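Local atomic coordinates of AbyA5 (Verrucosispora maris, PDB entry 4YWF), a protein that catalyses acetate elimination in spirotetronate and spirotetramate biosynthesis, acting as an esterase-like lyase of the alpha/beta-hydrolase superfamily. Residues P143-T148 with P163-Y168; Y212-S217 with A346-M351; L222-A227 with I294-V299. The protein carries 4 engineered substitutions. All blocks are in the same frame, centred on the assembly; numbering follows the deposited sequence.

How the interactions relate
All three contacts are buried and pack a helix against the same central sheet, but not on the same face. Interactions 1 and 2 bring helices 162-167 and 337-351 onto one side of neighbouring strands 143-148 and 207-215; these are laced by backbone bonds from Leu146 to Tyr212 and Met214. Interaction 3 sets helix 218-226 on the opposite side, against strand 296-301. Interactions 2 and 3 nearly back onto each other: Met351 of interaction 2 touches the Ala297 methyl, on the face of strand 296-301 turned from helix 218-226. Interactions 1 and 3 are apolar, the first with a selenium among its methyls; interaction 2 adds a tyrosine hydroxyl and a water where helix 337-351 ends.

Interaction 1 (P143-T148 with P163-Y168); sequences PVLLMT and PELARY
Leu165 of the helix meets Leu145 and Met147 of the strand, and these two pairs make up the whole contact. In the segment 163-168 the chain is already helical at Pro163, a residue well suited to the first part of a helix, where its missing N-H costs no bond; its carbonyl accepts the amide of Arg167, with Arg167 N at 3.0 Å from Pro163 O. Leu165 is the residue of this segment that reaches strand 143-148. Its CG is anti to the carbonyl carbon (chi1 -64°), which sends the fork of the side chain down onto the strand. There the fork receives a single methyl: Leu145 CD2 lies 3.7 Å from Leu165 CD2 and 3.9 Å from Leu165 CD1, and the two side chains cross at about a right angle. The CD1 branch also reaches along the strand to a selenomethionine, Met147 SE being 4.3 Å from Leu165 CD1, a looser touch. Leu145 and Met147 are two apart in an extended chain and therefore rise from the same face of the sheet, so one branched leucine can serve both. The helix ends a little beyond Leu165. Ala166 O receives a weak hydrogen bond from Arg142, and Tyr168, in the turn that follows, makes an edge-to-face contact with His358. The contact joins the first strand and the helix of a beta-alpha-beta crossover whose second strand, 171-174, pairs in parallel with 143-148; Leu165 also rests on Ala172 there. Leu145 is shared with Val348 of helix 337-351 and with Met214 of strand 207-215, while Val144 and Leu146 turn to the other face and pack against helix 194-201.

Interaction 2 (Y212-S217 with A346-M351); sequences YAMALS and AQVLEM. Engineered in segment 212-217: Met214 (natural residue Leu).
Tyr212 lays its side chain along the last turn of helix 337-351, touching Val348 first and Met351 beyond it. Its CB is 3.9 Å from Val348 CG2, the methyl anti to the valine's backbone N. With CG anti to the carbonyl carbon the ring extends toward the helix end, where CD1 and CE1 both pass the Met351 CB, CE1 at 4.1 Å. CE1 also comes within 3.6 Å of Met351 O. The hydroxyl meets a water in the plane of the ring, Tyr212 OH to water O being 2.6 Å; that water gives a weak hydrogen bond to Met351 O, and Arg210 supplies OH with a further partner. Tyrosine thus fits a place greasy along its length and polar at its tip. A phenylalanine here would probably leave the water and Arg210 without their hydroxyl partner. Met214, an engineered substitution modelled as selenomethionine, adds its CE, 4.3 Å from Val348 CG1. Strand 212-215 and helix 346-351 run nearly antiparallel, at 168°. Past the strand, Ser217 has an unusual backbone (phi 53°, psi -137°) in the sharp turn into helix 218-226, an arrangement consistent with the nucleophile elbow of alpha/beta hydrolases.

Interaction 3 (L222-A227 with I294-V299); sequences LALRAA and IPVAYV
Leu224 and Ala227, one helical turn apart, face Val296 and Ile294, forming two aliphatic pairs. From Leu222 the chain is helical: Leu222 O takes the amide of Ala226, and Ala223 O that of Ala227, with Ala227 N at 2.9 Å from Ala223 O. Ala223 points to the sheet but is too short to reach strand 296-301; its methyl rests on Ile236 of the intervening strand 233-239, where a small residue lets the helix lie close. Leu224 sets out across the line to the strand, and its branched tip makes up the distance. With CG anti to the carbonyl carbon (chi1 -71°), CD2 settles over the fork of the valine, 4.0 Å from Val296 CG2 and 4.1 Å from Val296 CG1. A beta-branched residue serves well here, since it suits a strand and offers two methyls close to the backbone. Arg225 turns to another side of the helix, where it forms a salt bridge with Asp288. Ala227 directs its CB toward the loop that leads into the strand, 3.8 Å from Ile294 CD1. The division of length is complementary: the methyl of Ala227 is short, and isoleucine, with CG1 between its backbone N and carbonyl carbon (chi1 50°), supplies the longer arm. Ile294 also leans on Ile236. Since every touching group is a hydrocarbon, the contact has neither charge nor directed bond to set its geometry; shape matching and the exclusion of water hold the helix to the strand and the loop before it.

Interaction 1 (P143-T148 with P163-Y168)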
loop_
_atom_site.group_PDB
_atom_site.type_symbol
_atom_site.label_atom_id
_atom_site.label_comp_id
_atom_site.label_asym_id
_atom_site.label_seq_id
_atom_site.Cartn_x
_atom_site.Cartn_y
_atom_site.Cartn_z
ATOM N N PRO A 143 7.888 -18.844 3.770
ATOM C CA PRO A 143 6.698 -18.219 3.186
ATOM C C PRO A 143 6.870 -16.763 2.861
ATOM O O PRO A 143 7.588 -16.074 3.561
ATOM C CB PRO A 143 5.648 -18.343 4.286
ATOM C CG PRO A 143 6.415 -18.585 5.548
ATOM C CD PRO A 143 7.657 -19.338 5.138
ATOM N N VAL A 144 6.188 -16.308 1.823
ATOM C CA VAL A 144 6.301 -14.926 1.359
ATOM C C VAL A 144 5.256 -14.001 2.045
ATOM O O VAL A 144 4.071 -14.342 2.117
ATOM C CB VAL A 144 6.130 -14.828 -0.188
ATOM C CG1 VAL A 144 6.241 -13.401 -0.626
ATOM C CG2 VAL A 144 7.232 -15.551 -0.918
ATOM N N LEU A 145 5.692 -12.861 2.562
ATOM C CA LEU A 145 4.749 -11.801 2.901
ATOM C C LEU A 145 4.883 -10.657 1.916
ATOM O O LEU A 145 5.922 -9.968 1.863
ATOM C CB LEU A 145 4.869 -11.334 4.334
ATOM C CG LEU A 145 3.922 -10.226 4.786
ATOM C CD1 LEU A 145 2.445 -10.558 4.787
ATOM C CD2 LEU A 145 4.323 -9.933 6.206
ATOM N N LEU A 146 3.865 -10.521 1.057
ATOM C CA LEU A 146 3.869 -9.431 0.136
ATOM C C LEU A 146 3.154 -8.192 0.748
ATOM O O LEU A 146 2.020 -8.280 1.169
ATOM C CB LEU A 146 3.213 -9.836 -1.175
ATOM C CG LEU A 146 3.868 -10.871 -2.075
ATOM C CD1 LEU A 146 3.080 -11.003 -3.326
ATOM C CD2 LEU A 146 5.312 -10.571 -2.469
HETATM N N MSE A 147 3.799 -7.035 0.748
HETATM C CA MSE A 147 3.196 -5.839 1.354
HETATM C C MSE A 147 3.111 -4.720 0.424
HETATM O O MSE A 147 4.150 -4.315 -0.154
HETATM C CB MSE A 147 4.005 -5.425 2.553
HETATM C CG MSE A 147 3.251 -4.334 3.320
HETATM SE SE MSE A 147 3.771 -4.329 5.223
HETATM C CE MSE A 147 2.521 -2.974 5.963
ATOM N N THR A 148 1.913 -4.141 0.334
ATOM C CA THR A 148 1.646 -2.942 -0.442
ATOM C C THR A 148 0.618 -2.028 0.222
ATOM O O THR A 148 -0.252 -2.462 0.935
ATOM C CB THR A 148 1.067 -3.285 -1.847
ATOM O OG1 THR A 148 -0.147 -4.050 -1.715
ATOM C CG2 THR A 148 2.054 -4.073 -2.669
ATOM N N PRO A 163 12.946 -6.035 8.675
ATOM C CA PRO A 163 13.677 -6.992 9.544
ATOM C C PRO A 163 12.753 -7.658 10.556
ATOM O O PRO A 163 12.941 -8.836 10.861
ATOM C CB PRO A 163 14.723 -6.103 10.293
ATOM C CG PRO A 163 14.776 -4.849 9.508
ATOM C CD PRO A 163 13.475 -4.676 8.763
ATOM N N GLU A 164 11.789 -6.919 11.086
ATOM C CA GLU A 164 10.891 -7.508 12.092
ATOM C C GLU A 164 9.928 -8.503 11.461
ATOM O O GLU A 164 9.672 -9.545 12.020
ATOM C CB GLU A 164 10.145 -6.447 12.844
ATOM C CG GLU A 164 11.067 -5.623 13.722
ATOM C CD GLU A 164 11.104 -4.171 13.315
ATOM O OE1 GLU A 164 10.296 -3.426 13.891
ATOM O OE2 GLU A 164 11.928 -3.776 12.428
ATOM N N LEU A 165 9.447 -8.227 10.257
ATOM C CA LEU A 165 8.695 -9.255 9.493
ATOM C C LEU A 165 9.498 -10.519 9.136
ATOM O O LEU A 165 9.024 -11.648 9.290
ATOM C CB LEU A 165 8.124 -8.633 8.224
ATOM C CG LEU A 165 7.081 -7.541 8.377
ATOM C CD1 LEU A 165 6.744 -6.950 6.990
ATOM C CD2 LEU A 165 5.816 -8.041 9.037
ATOM N N ALA A 166 10.739 -10.365 8.691
ATOM C CA ALA A 166 11.607 -11.533 8.540
ATOM C C ALA A 166 11.785 -12.329 9.871
ATOM O O ALA A 166 11.831 -13.559 9.845
ATOM C CB ALA A 166 12.951 -11.134 7.987
ATOM N N ARG A 167 11.829 -11.609 10.998
ATOM C CA ARG A 167 12.017 -12.207 12.329
ATOM C C ARG A 167 10.818 -13.111 12.662
ATOM O O ARG A 167 10.972 -14.084 13.422
ATOM C CB ARG A 167 12.197 -11.120 13.412
ATOM C CG ARG A 167 13.579 -11.056 14.057
ATOM C CD ARG A 167 14.285 -9.692 13.950
ATOM N NE ARG A 167 13.681 -8.594 14.723
ATOM C CZ ARG A 167 13.694 -8.486 16.057
ATOM N NH1 ARG A 167 13.098 -7.455 16.645
ATOM N NH2 ARG A 167 14.282 -9.412 16.814
ATOM N N TYR A 168 9.645 -12.824 12.072
ATOM C CA TYR A 168 8.517 -13.748 12.176
ATOM C C TYR A 168 8.584 -14.931 11.195
ATOM O O TYR A 168 7.628 -15.701 11.100
ATOM C CB TYR A 168 7.223 -13.010 12.052
ATOM C CG TYR A 168 6.800 -12.206 13.276
ATOM C CD1 TYR A 168 6.464 -12.851 14.466
ATOM C CD2 TYR A 168 6.659 -10.833 13.227
ATOM C CE1 TYR A 168 6.052 -12.129 15.589
ATOM C CE2 TYR A 168 6.231 -10.105 14.327
ATOM C CZ TYR A 168 5.941 -10.762 15.508
ATOM O OH TYR A 168 5.521 -10.063 16.617
#

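Interaction 2 (Y212-S217 with A346-M351)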
loop_
_atom_site.group_PDB
_atom_site.type_symbol
_atom_site.label_atom_id
_atom_site.label_comp_id
_atom_site.label_asym_id
_atom_site.label_seq_id
_atom_site.Cartn_x
_atom_site.Cartn_y
_atom_site.Cartn_z
ATOM N N TYR A 212 1.333 -14.549 1.265
ATOM C CA TYR A 212 0.279 -13.794 1.998
ATOM C C TYR A 212 0.425 -12.336 1.624
ATOM O O TYR A 212 1.526 -11.839 1.758
ATOM C CB TYR A 212 0.442 -14.051 3.478
ATOM C CG TYR A 212 0.424 -15.562 3.737
ATOM C CD1 TYR A 212 -0.797 -16.240 3.940
ATOM C CD2 TYR A 212 1.625 -16.330 3.718
ATOM C CE1 TYR A 212 -0.827 -17.604 4.156
ATOM C CE2 TYR A 212 1.601 -17.692 3.924
ATOM C CZ TYR A 212 0.377 -18.333 4.135
ATOM O OH TYR A 212 0.354 -19.695 4.350
ATOM N N ALA A 213 -0.622 -11.720 1.024
ATOM C CA ALA A 213 -0.636 -10.291 0.684
ATOM C C ALA A 213 -1.222 -9.440 1.811
ATOM O O ALA A 213 -2.442 -9.487 2.133
ATOM C CB ALA A 213 -1.436 -10.026 -0.583
HETATM N N MSE A 214 -0.332 -8.669 2.447
HETATM C CA MSE A 214 -0.713 -7.541 3.240
HETATM C C MSE A 214 -0.889 -6.369 2.330
HETATM O O MSE A 214 0.015 -5.535 2.160
HETATM C CB MSE A 214 0.384 -7.264 4.256
HETATM C CG MSE A 214 0.032 -6.048 5.060
HETATM SE SE MSE A 214 -1.092 -6.501 6.630
HETATM C CE MSE A 214 0.353 -7.383 7.696
ATOM N N ALA A 215 -2.070 -6.302 1.735
ATOM C CA ALA A 215 -2.331 -5.336 0.625
ATOM C C ALA A 215 -3.392 -4.349 1.089
ATOM O O ALA A 215 -4.595 -4.619 1.033
ATOM C CB ALA A 215 -2.777 -6.103 -0.600
ATOM N N LEU A 216 -2.918 -3.233 1.628
ATOM C CA LEU A 216 -3.769 -2.182 2.232
ATOM C C LEU A 216 -4.482 -1.261 1.198
ATOM O O LEU A 216 -3.994 -1.053 0.101
ATOM C CB LEU A 216 -2.925 -1.295 3.160
ATOM C CG LEU A 216 -2.274 -1.936 4.387
ATOM C CD1 LEU A 216 -1.274 -2.976 4.000
ATOM C CD2 LEU A 216 -1.512 -0.883 5.205
ATOM N N SER A 217 -5.646 -0.746 1.555
ATOM C CA SER A 217 -6.371 0.151 0.711
ATOM C C SER A 217 -6.587 -0.403 -0.708
ATOM O O SER A 217 -6.880 -1.607 -0.897
ATOM C CB SER A 217 -5.570 1.471 0.772
ATOM O OG SER A 217 -6.170 2.530 0.089
ATOM N N ALA A 346 -1.696 -10.300 13.693
ATOM C CA ALA A 346 -2.233 -11.495 14.279
ATOM C C ALA A 346 -2.922 -12.320 13.216
ATOM O O ALA A 346 -2.784 -13.524 13.163
ATOM C CB ALA A 346 -3.223 -11.129 15.361
ATOM N N GLN A 347 -3.659 -11.642 12.338
ATOM C CA GLN A 347 -4.311 -12.319 11.250
ATOM C C GLN A 347 -3.313 -13.025 10.285
ATOM O O GLN A 347 -3.525 -14.175 9.938
ATOM C CB GLN A 347 -5.186 -11.327 10.457
ATOM C CG GLN A 347 -6.480 -10.990 11.186
ATOM C CD GLN A 347 -7.456 -12.146 11.167
ATOM O OE1 GLN A 347 -7.610 -12.849 10.164
ATOM N NE2 GLN A 347 -8.175 -12.302 12.250
ATOM N N VAL A 348 -2.240 -12.350 9.848
ATOM C CA VAL A 348 -1.316 -13.007 8.905
ATOM C C VAL A 348 -0.534 -14.113 9.569
ATOM O O VAL A 348 -0.301 -15.133 8.970
ATOM C CB VAL A 348 -0.341 -12.098 8.191
ATOM C CG1 VAL A 348 0.598 -11.388 9.129
ATOM C CG2 VAL A 348 0.469 -12.957 7.202
ATOM N N LEU A 349 -0.235 -13.983 10.852
ATOM C CA LEU A 349 0.423 -15.090 11.523
ATOM C C LEU A 349 -0.440 -16.331 11.657
ATOM O O LEU A 349 0.081 -17.455 11.552
ATOM C CB LEU A 349 0.922 -14.679 12.890
ATOM C CG LEU A 349 1.960 -13.566 12.941
ATOM C CD1 LEU A 349 2.270 -13.201 14.386
ATOM C CD2 LEU A 349 3.241 -13.932 12.213
ATOM N N GLU A 350 -1.733 -16.152 11.891
ATOM C CA GLU A 350 -2.664 -17.249 11.925
ATOM C C GLU A 350 -2.787 -17.899 10.585
ATOM O O GLU A 350 -2.634 -19.086 10.500
ATOM C CB GLU A 350 -4.033 -16.792 12.389
ATOM C CG GLU A 350 -5.032 -17.916 12.589
ATOM C CD GLU A 350 -5.863 -18.151 11.347
ATOM O OE1 GLU A 350 -5.896 -17.276 10.483
ATOM O OE2 GLU A 350 -6.408 -19.240 11.191
HETATM N N MSE A 351 -3.040 -17.104 9.524
HETATM C CA MSE A 351 -3.197 -17.640 8.201
HETATM C C MSE A 351 -2.004 -18.407 7.723
HETATM O O MSE A 351 -2.143 -19.351 6.969
HETATM C CB MSE A 351 -3.377 -16.517 7.153
HETATM C CG MSE A 351 -4.655 -15.784 7.338
HETATM SE SE MSE A 351 -4.662 -14.252 6.094
HETATM C CE MSE A 351 -6.237 -13.414 6.845
HETATM O O HOH W 1 -1.915 -20.982 4.093
#

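Interaction 3 (L222-A227 with I294-V299)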
loop_
_atom_site.group_PDB
_atom_site.type_symbol
_atom_site.label_atom_id
_atom_site.label_comp_id
_atom_site.label_asym_id
_atom_site.label_seq_id
_atom_site.Cartn_x
_atom_site.Cartn_y
_atom_site.Cartn_z
ATOM N N LEU A 222 -6.831 -5.201 -5.630
ATOM C CA LEU A 222 -6.044 -5.914 -6.603
ATOM C C LEU A 222 -5.783 -7.331 -6.176
ATOM O O LEU A 222 -5.815 -8.291 -7.031
ATOM C CB LEU A 222 -4.719 -5.236 -6.842
ATOM C CG LEU A 222 -4.749 -3.850 -7.536
ATOM C CD1 LEU A 222 -3.295 -3.370 -7.661
ATOM C CD2 LEU A 222 -5.477 -3.937 -8.900
ATOM N N ALA A 223 -5.511 -7.492 -4.878
ATOM C CA ALA A 223 -5.308 -8.824 -4.349
ATOM C C ALA A 223 -6.576 -9.659 -4.527
ATOM O O ALA A 223 -6.516 -10.855 -4.918
ATOM C CB ALA A 223 -4.914 -8.748 -2.876
ATOM N N LEU A 224 -7.722 -9.093 -4.165
ATOM C CA LEU A 224 -8.958 -9.853 -4.259
ATOM C C LEU A 224 -9.336 -10.217 -5.706
ATOM O O LEU A 224 -9.943 -11.302 -5.946
ATOM C CB LEU A 224 -10.126 -9.098 -3.638
ATOM C CG LEU A 224 -10.186 -8.929 -2.129
ATOM C CD1 LEU A 224 -11.085 -7.751 -1.794
ATOM C CD2 LEU A 224 -10.632 -10.233 -1.447
ATOM N N ARG A 225 -8.973 -9.353 -6.633
ATOM C CA ARG A 225 -9.171 -9.578 -8.063
ATOM C C ARG A 225 -8.199 -10.653 -8.532
ATOM O O ARG A 225 -8.582 -11.511 -9.333
ATOM C CB ARG A 225 -8.949 -8.238 -8.827
ATOM C CG ARG A 225 -8.612 -8.384 -10.307
ATOM C CD ARG A 225 -9.889 -8.680 -11.081
ATOM N NE ARG A 225 -10.859 -7.575 -10.953
ATOM C CZ ARG A 225 -12.199 -7.702 -11.004
ATOM N NH1 ARG A 225 -12.784 -8.907 -11.145
ATOM N NH2 ARG A 225 -12.968 -6.627 -10.883
ATOM N N ALA A 226 -6.980 -10.684 -7.980
ATOM C CA ALA A 226 -5.979 -11.685 -8.409
ATOM C C ALA A 226 -6.291 -13.065 -7.890
ATOM O O ALA A 226 -6.047 -14.052 -8.593
ATOM C CB ALA A 226 -4.571 -11.332 -7.957
ATOM N N ALA A 227 -6.774 -13.134 -6.638
ATOM C CA ALA A 227 -6.779 -14.362 -5.891
ATOM C C ALA A 227 -7.403 -15.540 -6.638
ATOM O O ALA A 227 -6.849 -16.645 -6.586
ATOM C CB ALA A 227 -7.516 -14.172 -4.559
ATOM N N ILE A 294 -9.682 -18.203 0.001
ATOM C CA ILE A 294 -8.560 -18.060 0.912
ATOM C C ILE A 294 -9.051 -17.139 1.981
ATOM O O ILE A 294 -10.035 -16.425 1.779
ATOM C CB ILE A 294 -7.348 -17.422 0.210
ATOM C CG1 ILE A 294 -7.764 -16.138 -0.529
ATOM C CG2 ILE A 294 -6.712 -18.434 -0.746
ATOM C CD1 ILE A 294 -6.634 -15.280 -1.046
ATOM N N PRO A 295 -8.376 -17.173 3.136
ATOM C CA PRO A 295 -8.834 -16.274 4.158
ATOM C C PRO A 295 -8.587 -14.817 3.756
ATOM O O PRO A 295 -7.619 -14.492 3.025
ATOM C CB PRO A 295 -8.070 -16.718 5.425
ATOM C CG PRO A 295 -7.131 -17.780 4.990
ATOM C CD PRO A 295 -7.528 -18.270 3.664
ATOM N N VAL A 296 -9.539 -13.976 4.156
ATOM C CA VAL A 296 -9.505 -12.572 3.922
ATOM C C VAL A 296 -9.852 -11.847 5.174
ATOM O O VAL A 296 -10.900 -12.080 5.761
ATOM C CB VAL A 296 -10.499 -12.124 2.842
ATOM C CG1 VAL A 296 -10.390 -10.635 2.665
ATOM C CG2 VAL A 296 -10.236 -12.848 1.541
ATOM N N ALA A 297 -8.968 -10.948 5.561
ATOM C CA ALA A 297 -9.128 -10.092 6.755
ATOM C C ALA A 297 -9.174 -8.643 6.290
ATOM O O ALA A 297 -8.461 -8.286 5.349
ATOM C CB ALA A 297 -7.941 -10.326 7.732
ATOM N N TYR A 298 -10.048 -7.838 6.923
ATOM C CA TYR A 298 -10.313 -6.487 6.513
ATOM C C TYR A 298 -10.588 -5.548 7.691
ATOM O O TYR A 298 -11.529 -5.728 8.508
ATOM C CB TYR A 298 -11.508 -6.549 5.534
ATOM C CG TYR A 298 -11.924 -5.287 4.851
ATOM C CD1 TYR A 298 -12.459 -4.212 5.553
ATOM C CD2 TYR A 298 -11.824 -5.181 3.477
ATOM C CE1 TYR A 298 -12.862 -3.061 4.892
ATOM C CE2 TYR A 298 -12.178 -4.049 2.802
ATOM C CZ TYR A 298 -12.692 -2.982 3.501
ATOM O OH TYR A 298 -13.082 -1.866 2.783
ATOM N N VAL A 299 -9.814 -4.520 7.775
ATOM C CA VAL A 299 -10.038 -3.471 8.775
ATOM C C VAL A 299 -10.856 -2.358 8.116
ATOM O O VAL A 299 -10.377 -1.667 7.215
ATOM C CB VAL A 299 -8.756 -2.842 9.320
ATOM C CG1 VAL A 299 -9.151 -1.740 10.336
ATOM C CG2 VAL A 299 -7.836 -3.862 9.985
#